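Local coordinates for serine--tRNA ligase, cytoplasmic (Candida albicans, PDB 3QO8), which attaches serine to tRNA(Ser) in two steps, first activating the amino acid with ATP and then transferring it to the acceptor end of the tRNA, at residues L425-V430 and G437-I442. Numbering follows the deposited sequence.
Sequences LVIPEV and GEPEFI. With SSA (5'-O-(N-(L-seryl)-sulfamoyl)adenosine), chain D.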
# COMPACT_ATOMS: atom_id res chain seq x y z
N LEU A 425 12.95 9.39 25.26
CA LEU A 425 13.59 9.61 23.96
C LEU A 425 13.74 11.10 23.65
O LEU A 425 12.75 11.84 23.64
CB LEU A 425 12.74 8.99 22.84
CG LEU A 425 13.38 9.12 21.45
CD1 LEU A 425 14.49 8.08 21.33
CD2 LEU A 425 12.35 8.97 20.33
N VAL A 426 14.96 11.53 23.38
CA VAL A 426 15.18 12.88 22.88
C VAL A 426 14.76 12.93 21.39
O VAL A 426 15.07 12.03 20.63
CB VAL A 426 16.66 13.30 23.05
CG1 VAL A 426 16.97 14.57 22.26
CG2 VAL A 426 17.01 13.47 24.52
N ILE A 427 14.02 13.96 20.99
CA ILE A 427 13.61 14.08 19.59
C ILE A 427 14.72 14.79 18.80
O ILE A 427 15.14 15.89 19.18
CB ILE A 427 12.29 14.89 19.45
CG1 ILE A 427 11.15 14.21 20.24
CG2 ILE A 427 11.92 15.09 17.99
CD1 ILE A 427 10.75 12.83 19.75
N PRO A 428 15.20 14.17 17.71
CA PRO A 428 16.25 14.85 16.93
C PRO A 428 15.83 16.28 16.56
O PRO A 428 14.71 16.49 16.11
CB PRO A 428 16.37 13.97 15.69
CG PRO A 428 16.01 12.58 16.19
CD PRO A 428 14.93 12.80 17.23
N GLU A 429 16.71 17.25 16.75
CA GLU A 429 16.34 18.65 16.54
C GLU A 429 15.67 18.94 15.19
O GLU A 429 14.65 19.61 15.16
CB GLU A 429 17.52 19.59 16.79
CG GLU A 429 17.11 21.02 17.11
CD GLU A 429 16.68 21.81 15.88
OE1 GLU A 429 17.11 21.45 14.76
OE2 GLU A 429 15.92 22.79 16.04
N VAL A 430 16.23 18.44 14.09
CA VAL A 430 15.68 18.73 12.77
C VAL A 430 14.27 18.19 12.55
O VAL A 430 13.58 18.65 11.65
CB VAL A 430 16.56 18.20 11.61
CG1 VAL A 430 17.97 18.76 11.71
CG2 VAL A 430 16.59 16.67 11.61
N GLY A 437 3.40 20.12 18.56
CA GLY A 437 3.94 20.46 19.86
C GLY A 437 5.44 20.66 19.83
O GLY A 437 6.03 21.11 20.81
N GLU A 438 6.07 20.32 18.70
CA GLU A 438 7.52 20.37 18.58
C GLU A 438 8.20 19.92 19.88
O GLU A 438 9.00 20.65 20.46
CB GLU A 438 7.97 21.79 18.20
CG GLU A 438 7.27 22.34 16.97
CD GLU A 438 7.82 23.68 16.52
OE1 GLU A 438 8.77 24.18 17.15
OE2 GLU A 438 7.29 24.23 15.53
N PRO A 439 7.89 18.70 20.33
CA PRO A 439 8.52 18.22 21.57
C PRO A 439 10.03 18.07 21.40
O PRO A 439 10.50 17.73 20.32
CB PRO A 439 7.87 16.84 21.77
CG PRO A 439 7.45 16.40 20.40
CD PRO A 439 7.03 17.68 19.70
N GLU A 440 10.79 18.32 22.46
CA GLU A 440 12.22 18.10 22.42
C GLU A 440 12.55 16.72 22.99
O GLU A 440 13.66 16.20 22.81
CB GLU A 440 12.95 19.18 23.23
CG GLU A 440 12.71 20.60 22.75
CD GLU A 440 13.25 21.64 23.72
OE1 GLU A 440 13.46 21.28 24.89
OE2 GLU A 440 13.48 22.79 23.31
N PHE A 441 11.57 16.14 23.68
CA PHE A 441 11.78 14.91 24.44
C PHE A 441 10.43 14.28 24.67
O PHE A 441 9.46 14.99 24.89
CB PHE A 441 12.43 15.23 25.79
CG PHE A 441 12.40 14.09 26.79
CD1 PHE A 441 13.39 13.11 26.79
CD2 PHE A 441 11.39 14.01 27.74
CE1 PHE A 441 13.37 12.06 27.71
CE2 PHE A 441 11.36 12.96 28.67
CZ PHE A 441 12.36 12.00 28.66
N ILE A 442 10.35 12.96 24.59
CA ILE A 442 9.12 12.27 24.93
C ILE A 442 9.40 11.15 25.93
O ILE A 442 10.36 10.40 25.77
CB ILE A 442 8.38 11.74 23.68
CG1 ILE A 442 9.23 10.74 22.91
CG2 ILE A 442 7.98 12.92 22.76
CD1 ILE A 442 8.48 10.10 21.69
N10 SSA D . 27.28 20.78 14.75
CA SSA D . 26.14 20.88 15.64
CB SSA D . 24.97 21.49 14.86
OG SSA D . 23.80 21.54 15.69
C9 SSA D . 25.77 19.52 16.16
O9 SSA D . 24.86 19.39 16.96
N8 SSA D . 26.47 18.49 15.69
S1 SSA D . 26.06 16.98 16.03
O1S SSA D . 26.79 16.10 15.15
O2S SSA D . 26.38 16.69 17.40
O5' SSA D . 24.55 16.81 15.82
C5' SSA D . 23.99 16.59 14.52
C4' SSA D . 22.50 16.89 14.59
O4' SSA D . 21.80 15.86 15.30
C3' SSA D . 22.22 18.17 15.35
O3' SSA D . 22.04 19.27 14.45
C2' SSA D . 20.94 17.91 16.11
O2' SSA D . 19.82 18.37 15.36
C1' SSA D . 20.86 16.40 16.23
N9 SSA D . 21.23 16.05 17.62
C8 SSA D . 22.40 15.53 18.05
N7 SSA D . 22.33 15.38 19.40
C5 SSA D . 21.11 15.81 19.80
C6 SSA D . 20.48 15.89 21.04
N6 SSA D . 21.10 15.49 22.17
N1 SSA D . 19.22 16.39 21.09
C2 SSA D . 18.58 16.79 19.98
N3 SSA D . 19.17 16.72 18.78
C4 SSA D . 20.43 16.24 18.67
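Leu425 and Ile442 exchange two backbone hydrogen bonds, Leu425 N to Ile442 O and Ile442 N to Leu425 O, both 2.8 Å, and the first is almost straight at 177°. Beside them CB of Leu425 rests on CG1 of Ile442 at 3.9 Å. Ile442 holds CG1 between its backbone N and carbonyl carbon (chi1 61°), which brings this branch alongside the neighbouring strand. Beyond the pair, the Ile427 side chain crosses that of Ile442 at about a right angle, and their CD1 atoms meet at 4.0 Å. The pairing joins the last two strands of a small antiparallel three-stranded sheet that follows helix 408-419 in this class II synthetase. Past the strand end, Ile427 N still bonds Glu440 O at 2.9 Å, approaching from well above the carbonyl plane. Ile427 CB lies 3.5 Å from Pro439 O, a buried carbonyl oxygen for which the model gives no hydrogen-bonding partner. With Val426 and Phe441 the side chains leave by the other face, where the Phe441 ring is set obliquely against the Leu425 backbone, CD1 3.5 Å from Leu425 O. Val426 CG1 reaches the adenine of a second bound seryl-sulfamoyl adenosine, away from the serine and ATP sites, whose N3 accepts a hydrogen bond from Glu429 N (3.2 Å).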